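Local coordinates for protein inorganic polyphosphate/ATP-glucomannokinase (Arthrobacter sp., PDB 1WOQ) that phosphorylates glucose, and probably mannose, with either inorganic polyphosphate or ATP as the phosphate donor, at residues G26-L31 with K35-R40; G89-A94 with K99-T104; S207-L212 with E216-G221; I224-D229 with V245-A250. All coordinates share one frame; numbering follows the deposited sequence.

Interaction 1: G26-L31 with K35-R40; sequences GGIVDL and KLLGER
L37 lies against I28 and D30 on one face of the beta hairpin formed by strands 23-30 and 35-44, at the border of the mixed sheet that belongs to the actin-like fold of ROK kinases. Antiparallel backbone bonds set the register: D30 N reaches K35 O at 2.9 Å with a nearly straight N-H...O angle of 169°, and L37 N reaches I28 O at 2.7 Å. Followed outward, L37 starts with CB 3.8 Å from I28 O. Its CG stands beside its own backbone N (chi1 -63°), which lays the fork of the side chain across the neighbouring strand, and this CG is 4.1 Å from both I28 O and D30 CB. The branches then part: CD1 meets I28 CG2 at 4.0 Å, the two side chains crossing at about a right angle, while CD2 rests on D30 CB at 3.8 Å. This leucine thus covers the stem of D30, whose carboxylate is held within the turn, OD1 by K32 N and OD2 by a salt bridge to K33 NZ. V29 and L36 turn to the other face, where helix 250-262 packs on both of them. There L36 CD2 sits on the bare backbone of G27, 3.9 Å from its CA, where a glycine leaves room for the leucine tip. At L37 and G38 the chain turns a corner, and direct pairing gives way to a water. This water accepts from I28 N at 2.8 Å and donates to both L37 O and E39 O, so three backbone groups hold the one water.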
loop_
_atom_site.group_PDB
_atom_site.type_symbol
_atom_site.label_atom_id
_atom_site.label_comp_id
_atom_site.label_asym_id
_atom_site.label_seq_id
_atom_site.Cartn_x
_atom_site.Cartn_y
_atom_site.Cartn_z
ATOM N N GLY A 26 8.339 -9.437 1.898
ATOM C CA GLY A 26 7.303 -10.401 1.596
ATOM C C GLY A 26 7.001 -11.269 2.794
ATOM O O GLY A 26 7.742 -11.280 3.780
ATOM N N GLY A 27 5.901 -11.999 2.701
ATOM C CA GLY A 27 5.510 -12.879 3.780
ATOM C C GLY A 27 4.553 -13.925 3.258
ATOM O O GLY A 27 3.951 -13.750 2.199
ATOM N N ILE A 28 4.436 -15.025 3.992
ATOM C CA ILE A 28 3.523 -16.099 3.632
ATOM C C ILE A 28 2.266 -15.747 4.413
ATOM O O ILE A 28 2.286 -15.681 5.641
ATOM C CB ILE A 28 4.095 -17.467 4.065
ATOM C CG1 ILE A 28 5.356 -17.760 3.242
ATOM C CG2 ILE A 28 3.059 -18.569 3.866
ATOM C CD1 ILE A 28 6.168 -18.945 3.738
ATOM N N VAL A 29 1.182 -15.492 3.689
ATOM C CA VAL A 29 -0.063 -15.068 4.310
ATOM C C VAL A 29 -1.129 -16.137 4.481
ATOM O O VAL A 29 -1.478 -16.849 3.539
ATOM C CB VAL A 29 -0.684 -13.896 3.513
ATOM C CG1 VAL A 29 -1.925 -13.366 4.222
ATOM C CG2 VAL A 29 0.345 -12.782 3.341
ATOM N N ASP A 30 -1.634 -16.231 5.707
ATOM C CA ASP A 30 -2.705 -17.158 6.051
ATOM C C ASP A 30 -3.958 -16.293 5.940
ATOM O O ASP A 30 -4.222 -15.467 6.814
ATOM C CB ASP A 30 -2.543 -17.646 7.490
ATOM C CG ASP A 30 -3.648 -18.595 7.912
ATOM O OD1 ASP A 30 -4.825 -18.316 7.602
ATOM O OD2 ASP A 30 -3.343 -19.614 8.562
ATOM N N LEU A 31 -4.715 -16.469 4.862
ATOM C CA LEU A 31 -5.909 -15.664 4.646
ATOM C C LEU A 31 -7.036 -15.924 5.640
ATOM O O LEU A 31 -8.001 -15.163 5.705
ATOM C CB LEU A 31 -6.407 -15.837 3.209
ATOM C CG LEU A 31 -5.508 -15.148 2.171
ATOM C CD1 LEU A 31 -6.038 -15.380 0.769
ATOM C CD2 LEU A 31 -5.445 -13.656 2.471
ATOM N N LYS A 35 -2.930 -12.922 8.817
ATOM C CA LYS A 35 -1.597 -12.722 9.364
ATOM C C LYS A 35 -0.570 -13.558 8.614
ATOM O O LYS A 35 -0.921 -14.430 7.823
ATOM C CB LYS A 35 -1.565 -13.087 10.852
ATOM C CG LYS A 35 -2.388 -12.161 11.733
ATOM C CD LYS A 35 -2.159 -12.451 13.208
ATOM C CE LYS A 35 -2.959 -11.499 14.083
ATOM N NZ LYS A 35 -4.420 -11.617 13.828
ATOM N N LEU A 36 0.702 -13.284 8.874
ATOM C CA LEU A 36 1.787 -14.006 8.226
ATOM C C LEU A 36 2.194 -15.252 8.990
ATOM O O LEU A 36 2.116 -15.294 10.220
ATOM C CB LEU A 36 3.021 -13.109 8.093
ATOM C CG LEU A 36 3.095 -12.098 6.950
ATOM C CD1 LEU A 36 1.863 -11.219 6.935
ATOM C CD2 LEU A 36 4.356 -11.262 7.121
ATOM N N LEU A 37 2.620 -16.268 8.249
ATOM C CA LEU A 37 3.105 -17.501 8.847
ATOM C C LEU A 37 4.609 -17.293 8.897
ATOM O O LEU A 37 5.253 -17.124 7.857
ATOM C CB LEU A 37 2.770 -18.708 7.968
ATOM C CG LEU A 37 1.280 -18.987 7.771
ATOM C CD1 LEU A 37 1.104 -20.259 6.960
ATOM C CD2 LEU A 37 0.596 -19.118 9.130
ATOM N N GLY A 38 5.167 -17.282 10.101
ATOM C CA GLY A 38 6.593 -17.061 10.233
ATOM C C GLY A 38 6.895 -15.576 10.129
ATOM O O GLY A 38 5.988 -14.744 10.222
ATOM N N GLU A 39 8.165 -15.245 9.918
ATOM C CA GLU A 39 8.603 -13.855 9.823
ATOM C C GLU A 39 8.580 -13.317 8.396
ATOM O O GLU A 39 8.700 -14.075 7.435
ATOM C CB GLU A 39 10.028 -13.724 10.366
ATOM C CG GLU A 39 10.232 -14.315 11.752
ATOM C CD GLU A 39 9.399 -13.623 12.807
ATOM O OE1 GLU A 39 9.580 -12.404 13.002
ATOM O OE2 GLU A 39 8.562 -14.299 13.444
ATOM N N ARG A 40 8.423 -12.004 8.261
ATOM C CA ARG A 40 8.438 -11.394 6.941
ATOM C C ARG A 40 9.906 -11.328 6.543
ATOM O O ARG A 40 10.786 -11.288 7.407
ATOM C CB ARG A 40 7.829 -9.990 6.980
ATOM C CG ARG A 40 8.549 -9.016 7.882
ATOM C CD ARG A 40 7.589 -7.939 8.356
ATOM N NE ARG A 40 8.243 -6.943 9.197
ATOM C CZ ARG A 40 7.609 -6.204 10.100
ATOM N NH1 ARG A 40 6.303 -6.357 10.278
ATOM N NH2 ARG A 40 8.276 -5.313 10.821
HETATM O O HOH W 1 6.062 -14.950 6.282
#

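Interaction 2: G89-A94 with K99-T104; sequences GVVHSA and KSWLNT
V91 meets both W101 and the end of the type II beta turn W101-T104, which folds back onto strand 90-91, the second strand of a small hairpin with 86-87. Hydrogen bonds tie the backbones at V91: its N donates to T104 O at 2.9 Å, and its O receives N103 N at 2.8 Å. Within the turn itself, T104 N closes onto W101 O. The apolar contacts are made by V91, A94 and L102. V91 CG2 approaches W101 CE3 obliquely at 4.2 Å. A94 CB touches L102 CD2 at 4.0 Å and lies near W101 CB as well. The same L102 methyl reaches back over the chain to S93 CA at 3.6 Å. The buried indole also meets the ring of F82 and donates through NE1 to A49 O. Between the two segments the chain carries A95 and N96, which line the glucose pocket, so these contacts close the base of a substrate-binding loop. One charged group completes the closure: the K99 chain bends at chi2 (-57°) and again at chi4, which brings its ammonium to the carbonyl ends of the loop, where NZ donates to V97 O and, nearly in line with the C=O bond, to A94 O at 2.9 Å.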
loop_
_atom_site.group_PDB
_atom_site.type_symbol
_atom_site.label_atom_id
_atom_site.label_comp_id
_atom_site.label_asym_id
_atom_site.label_seq_id
_atom_site.Cartn_x
_atom_site.Cartn_y
_atom_site.Cartn_z
ATOM N N GLY A 89 -2.438 -5.367 -15.224
ATOM C CA GLY A 89 -1.034 -5.692 -15.024
ATOM C C GLY A 89 -0.003 -4.718 -15.568
ATOM O O GLY A 89 1.193 -5.007 -15.539
ATOM N N VAL A 90 -0.452 -3.562 -16.047
ATOM C CA VAL A 90 0.455 -2.569 -16.607
ATOM C C VAL A 90 0.551 -1.327 -15.726
ATOM O O VAL A 90 -0.455 -0.840 -15.211
ATOM C CB VAL A 90 0.002 -2.167 -18.030
ATOM C CG1 VAL A 90 0.929 -1.101 -18.603
ATOM C CG2 VAL A 90 -0.001 -3.401 -18.930
ATOM N N VAL A 91 1.768 -0.823 -15.547
ATOM C CA VAL A 91 1.994 0.362 -14.718
ATOM C C VAL A 91 1.660 1.640 -15.487
ATOM O O VAL A 91 2.199 1.878 -16.570
ATOM C CB VAL A 91 3.464 0.421 -14.239
ATOM C CG1 VAL A 91 3.719 1.715 -13.473
ATOM C CG2 VAL A 91 3.771 -0.788 -13.352
ATOM N N HIS A 92 0.775 2.464 -14.927
ATOM C CA HIS A 92 0.386 3.703 -15.592
ATOM C C HIS A 92 0.819 4.990 -14.890
ATOM O O HIS A 92 0.472 6.090 -15.327
ATOM C CB HIS A 92 -1.126 3.724 -15.842
ATOM C CG HIS A 92 -1.565 2.817 -16.951
ATOM N ND1 HIS A 92 -1.615 1.448 -16.817
ATOM C CD2 HIS A 92 -1.930 3.083 -18.227
ATOM C CE1 HIS A 92 -1.991 0.907 -17.963
ATOM N NE2 HIS A 92 -2.188 1.878 -18.835
ATOM N N SER A 93 1.570 4.858 -13.803
ATOM C CA SER A 93 2.091 6.025 -13.096
ATOM C C SER A 93 3.326 5.583 -12.326
ATOM O O SER A 93 3.429 4.426 -11.922
ATOM C CB SER A 93 1.044 6.623 -12.141
ATOM O OG SER A 93 0.826 5.801 -11.008
ATOM N N ALA A 94 4.269 6.500 -12.141
ATOM C CA ALA A 94 5.504 6.191 -11.426
ATOM C C ALA A 94 5.972 7.453 -10.724
ATOM O O ALA A 94 7.086 7.926 -10.944
ATOM C CB ALA A 94 6.571 5.707 -12.412
ATOM N N LYS A 99 11.044 6.306 -14.022
ATOM C CA LYS A 99 10.052 6.465 -15.072
ATOM C C LYS A 99 10.031 5.350 -16.117
ATOM O O LYS A 99 9.093 5.259 -16.906
ATOM C CB LYS A 99 10.223 7.831 -15.736
ATOM C CG LYS A 99 10.035 8.978 -14.748
ATOM C CD LYS A 99 8.664 8.894 -14.074
ATOM C CE LYS A 99 8.549 9.852 -12.898
ATOM N NZ LYS A 99 9.450 9.462 -11.773
ATOM N N SER A 100 11.050 4.493 -16.115
ATOM C CA SER A 100 11.089 3.384 -17.062
ATOM C C SER A 100 9.967 2.403 -16.730
ATOM O O SER A 100 9.657 1.509 -17.512
ATOM C CB SER A 100 12.445 2.667 -17.003
ATOM O OG SER A 100 12.676 2.096 -15.726
ATOM N N TRP A 101 9.357 2.581 -15.561
ATOM C CA TRP A 101 8.262 1.722 -15.141
ATOM C C TRP A 101 6.999 2.009 -15.941
ATOM O O TRP A 101 6.168 1.126 -16.140
ATOM C CB TRP A 101 7.976 1.912 -13.648
ATOM C CG TRP A 101 8.839 1.073 -12.769
ATOM C CD1 TRP A 101 9.842 1.501 -11.951
ATOM C CD2 TRP A 101 8.771 -0.348 -12.616
ATOM N NE1 TRP A 101 10.403 0.432 -11.292
ATOM C CE2 TRP A 101 9.764 -0.715 -11.684
ATOM C CE3 TRP A 101 7.965 -1.348 -13.178
ATOM C CZ2 TRP A 101 9.975 -2.043 -11.296
ATOM C CZ3 TRP A 101 8.175 -2.670 -12.794
ATOM C CH2 TRP A 101 9.171 -3.004 -11.862
ATOM N N LEU A 102 6.862 3.249 -16.404
ATOM C CA LEU A 102 5.688 3.634 -17.173
ATOM C C LEU A 102 5.453 2.717 -18.369
ATOM O O LEU A 102 6.370 2.441 -19.148
ATOM C CB LEU A 102 5.814 5.085 -17.645
ATOM C CG LEU A 102 5.797 6.144 -16.539
ATOM C CD1 LEU A 102 5.949 7.530 -17.151
ATOM C CD2 LEU A 102 4.489 6.051 -15.760
ATOM N N ASN A 103 4.216 2.247 -18.492
ATOM C CA ASN A 103 3.798 1.361 -19.576
ATOM C C ASN A 103 4.443 -0.025 -19.527
ATOM O O ASN A 103 4.409 -0.772 -20.504
ATOM C CB ASN A 103 4.078 2.013 -20.931
ATOM C CG ASN A 103 2.925 1.850 -21.900
ATOM O OD1 ASN A 103 2.996 2.292 -23.049
ATOM N ND2 ASN A 103 1.849 1.218 -21.439
ATOM N N THR A 104 5.026 -0.367 -18.387
ATOM C CA THR A 104 5.649 -1.673 -18.222
ATOM C C THR A 104 4.616 -2.702 -17.773
ATOM O O THR A 104 3.852 -2.456 -16.837
ATOM C CB THR A 104 6.780 -1.628 -17.168
ATOM O OG1 THR A 104 7.884 -0.878 -17.684
ATOM C CG2 THR A 104 7.247 -3.040 -16.811
#

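Interaction 3: S207-L212 with E216-G221; sequences SHVEFL and ELFIVG
E210 OE1, at the end of a side chain whose CB meets F218 CE1 at 4.1 Å, is gripped by T239 OG1 and, more weakly, by R238 N, both in the loop that leads into strand 241-243. Extended beyond CG, the glutamate chain carries its carboxylate to T239, while CB stays near F218. F218 projects from strand 217-221 toward helix 195-213 and meets it with the rim of its ring. V209 CG1 lies in the ring plane, 3.8 Å from CE2, and E210 N lies at the same edge, 3.9 Å from CZ. With CG beside its own backbone N (chi1 -88°), the phenylalanine aims CZ at the V209-E210 peptide. F206, one helical turn back, makes an edge-to-face contact with the same ring. L145 and I241, on the flanking strands, touch F218 as well, which places it between the helix and the mixed sheet of the C-terminal half of this actin-like fold. Across the two segments there is no hydrogen bond. Helix and strand are therefore joined here by largely apolar contact at a ring edge; the carboxylate of E210 is satisfied by a different loop, and the backbone of 217-221 bonds to the strands beside it.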
loop_
_atom_site.group_PDB
_atom_site.type_symbol
_atom_site.label_atom_id
_atom_site.label_comp_id
_atom_site.label_asym_id
_atom_site.label_seq_id
_atom_site.Cartn_x
_atom_site.Cartn_y
_atom_site.Cartn_z
ATOM N N SER A 207 -9.692 17.612 5.632
ATOM C CA SER A 207 -10.942 18.362 5.558
ATOM C C SER A 207 -11.337 18.535 4.089
ATOM O O SER A 207 -12.520 18.536 3.753
ATOM C CB SER A 207 -10.810 19.728 6.255
ATOM O OG SER A 207 -9.870 20.559 5.613
ATOM N N HIS A 208 -10.351 18.669 3.208
ATOM C CA HIS A 208 -10.649 18.810 1.787
ATOM C C HIS A 208 -11.223 17.501 1.249
ATOM O O HIS A 208 -12.247 17.500 0.567
ATOM C CB HIS A 208 -9.392 19.170 0.990
ATOM C CG HIS A 208 -9.636 19.305 -0.482
ATOM N ND1 HIS A 208 -8.962 18.557 -1.423
ATOM C CD2 HIS A 208 -10.489 20.097 -1.173
ATOM C CE1 HIS A 208 -9.389 18.884 -2.631
ATOM N NE2 HIS A 208 -10.316 19.816 -2.506
ATOM N N VAL A 209 -10.566 16.389 1.564
ATOM C CA VAL A 209 -11.021 15.080 1.099
ATOM C C VAL A 209 -12.387 14.749 1.707
ATOM O O VAL A 209 -13.225 14.099 1.083
ATOM C CB VAL A 209 -9.991 13.986 1.464
ATOM C CG1 VAL A 209 -10.515 12.608 1.074
ATOM C CG2 VAL A 209 -8.669 14.265 0.741
ATOM N N GLU A 210 -12.599 15.214 2.933
ATOM C CA GLU A 210 -13.857 15.005 3.636
ATOM C C GLU A 210 -14.976 15.699 2.861
ATOM O O GLU A 210 -16.080 15.159 2.715
ATOM C CB GLU A 210 -13.728 15.578 5.051
ATOM C CG GLU A 210 -15.003 15.701 5.836
ATOM C CD GLU A 210 -14.722 16.078 7.272
ATOM O OE1 GLU A 210 -14.386 15.173 8.064
ATOM O OE2 GLU A 210 -14.811 17.278 7.602
ATOM N N PHE A 211 -14.689 16.892 2.350
ATOM C CA PHE A 211 -15.685 17.627 1.576
ATOM C C PHE A 211 -15.918 16.926 0.238
ATOM O O PHE A 211 -17.042 16.869 -0.262
ATOM C CB PHE A 211 -15.227 19.068 1.330
ATOM C CG PHE A 211 -16.229 19.901 0.573
ATOM C CD1 PHE A 211 -16.304 19.838 -0.813
ATOM C CD2 PHE A 211 -17.125 20.718 1.254
ATOM C CE1 PHE A 211 -17.260 20.575 -1.515
ATOM C CE2 PHE A 211 -18.084 21.459 0.562
ATOM C CZ PHE A 211 -18.151 21.386 -0.826
ATOM N N LEU A 212 -14.851 16.382 -0.336
ATOM C CA LEU A 212 -14.961 15.696 -1.616
ATOM C C LEU A 212 -15.778 14.403 -1.578
ATOM O O LEU A 212 -16.499 14.104 -2.529
ATOM C CB LEU A 212 -13.563 15.373 -2.170
ATOM C CG LEU A 212 -12.668 16.537 -2.600
ATOM C CD1 LEU A 212 -11.309 16.005 -3.055
ATOM C CD2 LEU A 212 -13.344 17.305 -3.736
ATOM N N GLU A 216 -17.342 7.685 5.666
ATOM C CA GLU A 216 -17.840 7.184 6.940
ATOM C C GLU A 216 -16.661 7.091 7.905
ATOM O O GLU A 216 -16.826 7.190 9.122
ATOM C CB GLU A 216 -18.438 5.787 6.764
ATOM C CG GLU A 216 -19.609 5.703 5.797
ATOM C CD GLU A 216 -20.767 6.587 6.211
ATOM O OE1 GLU A 216 -21.106 6.593 7.415
ATOM O OE2 GLU A 216 -21.339 7.267 5.333
ATOM N N LEU A 217 -15.467 6.909 7.348
ATOM C CA LEU A 217 -14.268 6.749 8.160
ATOM C C LEU A 217 -12.984 6.991 7.376
ATOM O O LEU A 217 -12.911 6.716 6.182
ATOM C CB LEU A 217 -14.224 5.322 8.723
ATOM C CG LEU A 217 -13.014 4.865 9.544
ATOM C CD1 LEU A 217 -13.038 5.559 10.894
ATOM C CD2 LEU A 217 -13.045 3.346 9.730
ATOM N N PHE A 218 -11.981 7.514 8.072
ATOM C CA PHE A 218 -10.656 7.745 7.503
ATOM C C PHE A 218 -9.760 6.789 8.279
ATOM O O PHE A 218 -9.862 6.710 9.501
ATOM C CB PHE A 218 -10.157 9.168 7.789
ATOM C CG PHE A 218 -10.558 10.190 6.766
ATOM C CD1 PHE A 218 -11.152 11.386 7.167
ATOM C CD2 PHE A 218 -10.275 10.004 5.416
ATOM C CE1 PHE A 218 -11.458 12.384 6.241
ATOM C CE2 PHE A 218 -10.575 10.998 4.482
ATOM C CZ PHE A 218 -11.167 12.189 4.898
ATOM N N ILE A 219 -8.901 6.057 7.582
ATOM C CA ILE A 219 -7.965 5.155 8.246
ATOM C C ILE A 219 -6.592 5.614 7.774
ATOM O O ILE A 219 -6.337 5.673 6.575
ATOM C CB ILE A 219 -8.180 3.688 7.833
ATOM C CG1 ILE A 219 -9.567 3.216 8.278
ATOM C CG2 ILE A 219 -7.100 2.814 8.461
ATOM C CD1 ILE A 219 -9.946 1.842 7.753
ATOM N N VAL A 220 -5.718 5.958 8.712
ATOM C CA VAL A 220 -4.395 6.436 8.348
ATOM C C VAL A 220 -3.338 5.347 8.423
ATOM O O VAL A 220 -3.083 4.781 9.489
ATOM C CB VAL A 220 -3.970 7.620 9.242
ATOM C CG1 VAL A 220 -2.607 8.141 8.799
ATOM C CG2 VAL A 220 -5.020 8.729 9.166
ATOM N N GLY A 221 -2.730 5.063 7.274
ATOM C CA GLY A 221 -1.695 4.052 7.201
ATOM C C GLY A 221 -0.334 4.657 6.912
ATOM O O GLY A 221 -0.145 5.868 7.027
#

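Interaction 4: I224-D229 with V245-A250; sequences ISKRAD and VLRNEA
K226 and R247 cross at about a right angle, and the tight part of this contact is the lysine's methylene chain against the guanidinium. K226 CB lies over one face of that flat group, 3.6 Å from R247 NE. K226 CD is modelled only 3.0 Å from the same NE, an unusually close approach for a methylene carbon, so its exact value is doubtful. From the edge of the guanidinium, near its plane, comes S225 OG, 3.3 Å from R247 CD. This hydroxyl is hydrogen-bonded to G222 O, a bond that probably holds it in this position. S225 is buried. The exposed, polar end of the contact is different. Bends at chi2 (87°) and chi3 (-61°) curl the lysine round the arginine, and K226 NZ arrives at the guanidinium edge, in its plane. There it comes within 3.3 Å of R247 NE, two donors of like charge with no hydrogen bond between them, and their mutual repulsion is probably eased by solvent, since K226 is exposed. The rest of both segments diverges: R227 turns off to a salt bridge with D229, while V245 and L246 use their backbone N atoms to bind the carboxylate of E131. The two loops follow strands 217-221 and 241-243, parallel neighbours in the sheet, and the second leads into helix 250-262. The glycines at the end of strand 217-221 that lead into this turn, among them G221 and G222, match the position of the adenosine motif of the actin-like ATPase fold, which probably puts the contact on the nucleotide side.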
loop_
_atom_site.group_PDB
_atom_site.type_symbol
_atom_site.label_atom_id
_atom_site.label_comp_id
_atom_site.label_asym_id
_atom_site.label_seq_id
_atom_site.Cartn_x
_atom_site.Cartn_y
_atom_site.Cartn_z
ATOM N N ILE A 224 4.595 6.390 9.373
ATOM C CA ILE A 224 4.354 7.316 10.471
ATOM C C ILE A 224 2.961 7.281 11.087
ATOM O O ILE A 224 2.650 8.090 11.961
ATOM C CB ILE A 224 4.678 8.769 10.068
ATOM C CG1 ILE A 224 3.774 9.220 8.920
ATOM C CG2 ILE A 224 6.144 8.871 9.677
ATOM C CD1 ILE A 224 3.871 10.706 8.629
ATOM N N SER A 225 2.117 6.356 10.645
ATOM C CA SER A 225 0.791 6.259 11.241
ATOM C C SER A 225 1.009 5.751 12.663
ATOM O O SER A 225 0.113 5.805 13.503
ATOM C CB SER A 225 -0.100 5.284 10.462
ATOM O OG SER A 225 0.357 3.948 10.564
ATOM N N LYS A 226 2.219 5.266 12.930
ATOM C CA LYS A 226 2.557 4.760 14.253
ATOM C C LYS A 226 2.724 5.934 15.214
ATOM O O LYS A 226 2.784 5.750 16.428
ATOM C CB LYS A 226 3.851 3.944 14.204
ATOM C CG LYS A 226 4.016 2.966 15.363
ATOM C CD LYS A 226 3.341 1.620 15.081
ATOM C CE LYS A 226 1.838 1.747 14.861
ATOM N NZ LYS A 226 1.226 0.459 14.416
ATOM N N ARG A 227 2.800 7.140 14.657
ATOM C CA ARG A 227 2.944 8.352 15.457
ATOM C C ARG A 227 1.664 9.175 15.368
ATOM O O ARG A 227 1.666 10.377 15.631
ATOM C CB ARG A 227 4.124 9.193 14.958
ATOM C CG ARG A 227 5.442 8.435 14.892
ATOM C CD ARG A 227 5.861 7.872 16.247
ATOM N NE ARG A 227 6.243 8.914 17.197
ATOM C CZ ARG A 227 5.403 9.544 18.012
ATOM N NH1 ARG A 227 4.111 9.242 18.008
ATOM N NH2 ARG A 227 5.856 10.484 18.832
ATOM N N ALA A 228 0.572 8.514 14.996
ATOM C CA ALA A 228 -0.723 9.169 14.854
ATOM C C ALA A 228 -1.149 9.969 16.082
ATOM O O ALA A 228 -1.827 10.988 15.961
ATOM C CB ALA A 228 -1.788 8.133 14.517
ATOM N N ASP A 229 -0.761 9.511 17.267
ATOM C CA ASP A 229 -1.136 10.210 18.491
ATOM C C ASP A 229 -0.527 11.608 18.564
ATOM O O ASP A 229 -0.953 12.440 19.366
ATOM C CB ASP A 229 -0.722 9.390 19.716
ATOM C CG ASP A 229 0.758 9.079 19.737
ATOM O OD1 ASP A 229 1.256 8.481 18.758
ATOM O OD2 ASP A 229 1.421 9.429 20.736
ATOM N N VAL A 245 -4.804 -0.737 11.361
ATOM C CA VAL A 245 -4.506 -1.878 12.223
ATOM C C VAL A 245 -3.227 -2.549 11.722
ATOM O O VAL A 245 -2.338 -2.889 12.507
ATOM C CB VAL A 245 -5.669 -2.894 12.211
ATOM C CG1 VAL A 245 -5.264 -4.176 12.926
ATOM C CG2 VAL A 245 -6.895 -2.278 12.885
ATOM N N LEU A 246 -3.146 -2.750 10.410
ATOM C CA LEU A 246 -1.958 -3.345 9.813
ATOM C C LEU A 246 -1.101 -2.195 9.296
ATOM O O LEU A 246 -1.619 -1.215 8.757
ATOM C CB LEU A 246 -2.330 -4.280 8.655
ATOM C CG LEU A 246 -3.122 -5.550 8.978
ATOM C CD1 LEU A 246 -4.605 -5.226 9.116
ATOM C CD2 LEU A 246 -2.913 -6.564 7.865
ATOM N N ARG A 247 0.209 -2.299 9.470
ATOM C CA ARG A 247 1.101 -1.248 9.002
ATOM C C ARG A 247 2.257 -1.862 8.230
ATOM O O ARG A 247 2.334 -1.745 7.006
ATOM C CB ARG A 247 1.624 -0.425 10.187
ATOM C CG ARG A 247 2.500 0.761 9.792
ATOM C CD ARG A 247 2.721 1.711 10.964
ATOM N NE ARG A 247 3.417 1.079 12.083
ATOM C CZ ARG A 247 4.694 0.706 12.059
ATOM N NH1 ARG A 247 5.428 0.902 10.972
ATOM N NH2 ARG A 247 5.238 0.137 13.125
ATOM N N ASN A 248 3.151 -2.535 8.944
ATOM C CA ASN A 248 4.295 -3.155 8.297
ATOM C C ASN A 248 3.886 -4.293 7.368
ATOM O O ASN A 248 4.586 -4.583 6.405
ATOM C CB ASN A 248 5.280 -3.683 9.344
ATOM C CG ASN A 248 5.805 -2.592 10.256
ATOM O OD1 ASN A 248 5.063 -2.029 11.061
ATOM N ND2 ASN A 248 7.091 -2.285 10.132
ATOM N N GLU A 249 2.749 -4.926 7.643
ATOM C CA GLU A 249 2.302 -6.055 6.827
ATOM C C GLU A 249 1.056 -5.810 5.978
ATOM O O GLU A 249 0.566 -6.724 5.324
ATOM C CB GLU A 249 2.067 -7.272 7.731
ATOM C CG GLU A 249 3.208 -7.527 8.713
ATOM C CD GLU A 249 3.007 -8.777 9.554
ATOM O OE1 GLU A 249 1.853 -9.063 9.943
ATOM O OE2 GLU A 249 4.010 -9.467 9.839
ATOM N N ALA A 250 0.556 -4.579 5.966
ATOM C CA ALA A 250 -0.654 -4.258 5.210
ATOM C C ALA A 250 -0.570 -4.569 3.713
ATOM O O ALA A 250 -1.496 -5.145 3.145
ATOM C CB ALA A 250 -1.018 -2.786 5.414
#

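Overall arrangement
From the N terminus, interaction 1 closes the short turn of an edge hairpin in the first sheet, and interaction 2 next shuts the loop that carries A95 and N96 of the glucose pocket. Interaction 3 spans the short connection from helix 195-213 into strand 217-221 of the second sheet. Interaction 4 closes the longest loop, which contains strand 241-243. All four follow in series; none nests or crosses. Interactions 3 and 4 touch where V220 O meets S225 CB, and R40 and L36 of interaction 1 pack on N248 and E249 of interaction 4, linking the two halves of the fold. Interaction 2 stands apart, its nearest atoms about 15 Å from interaction 1.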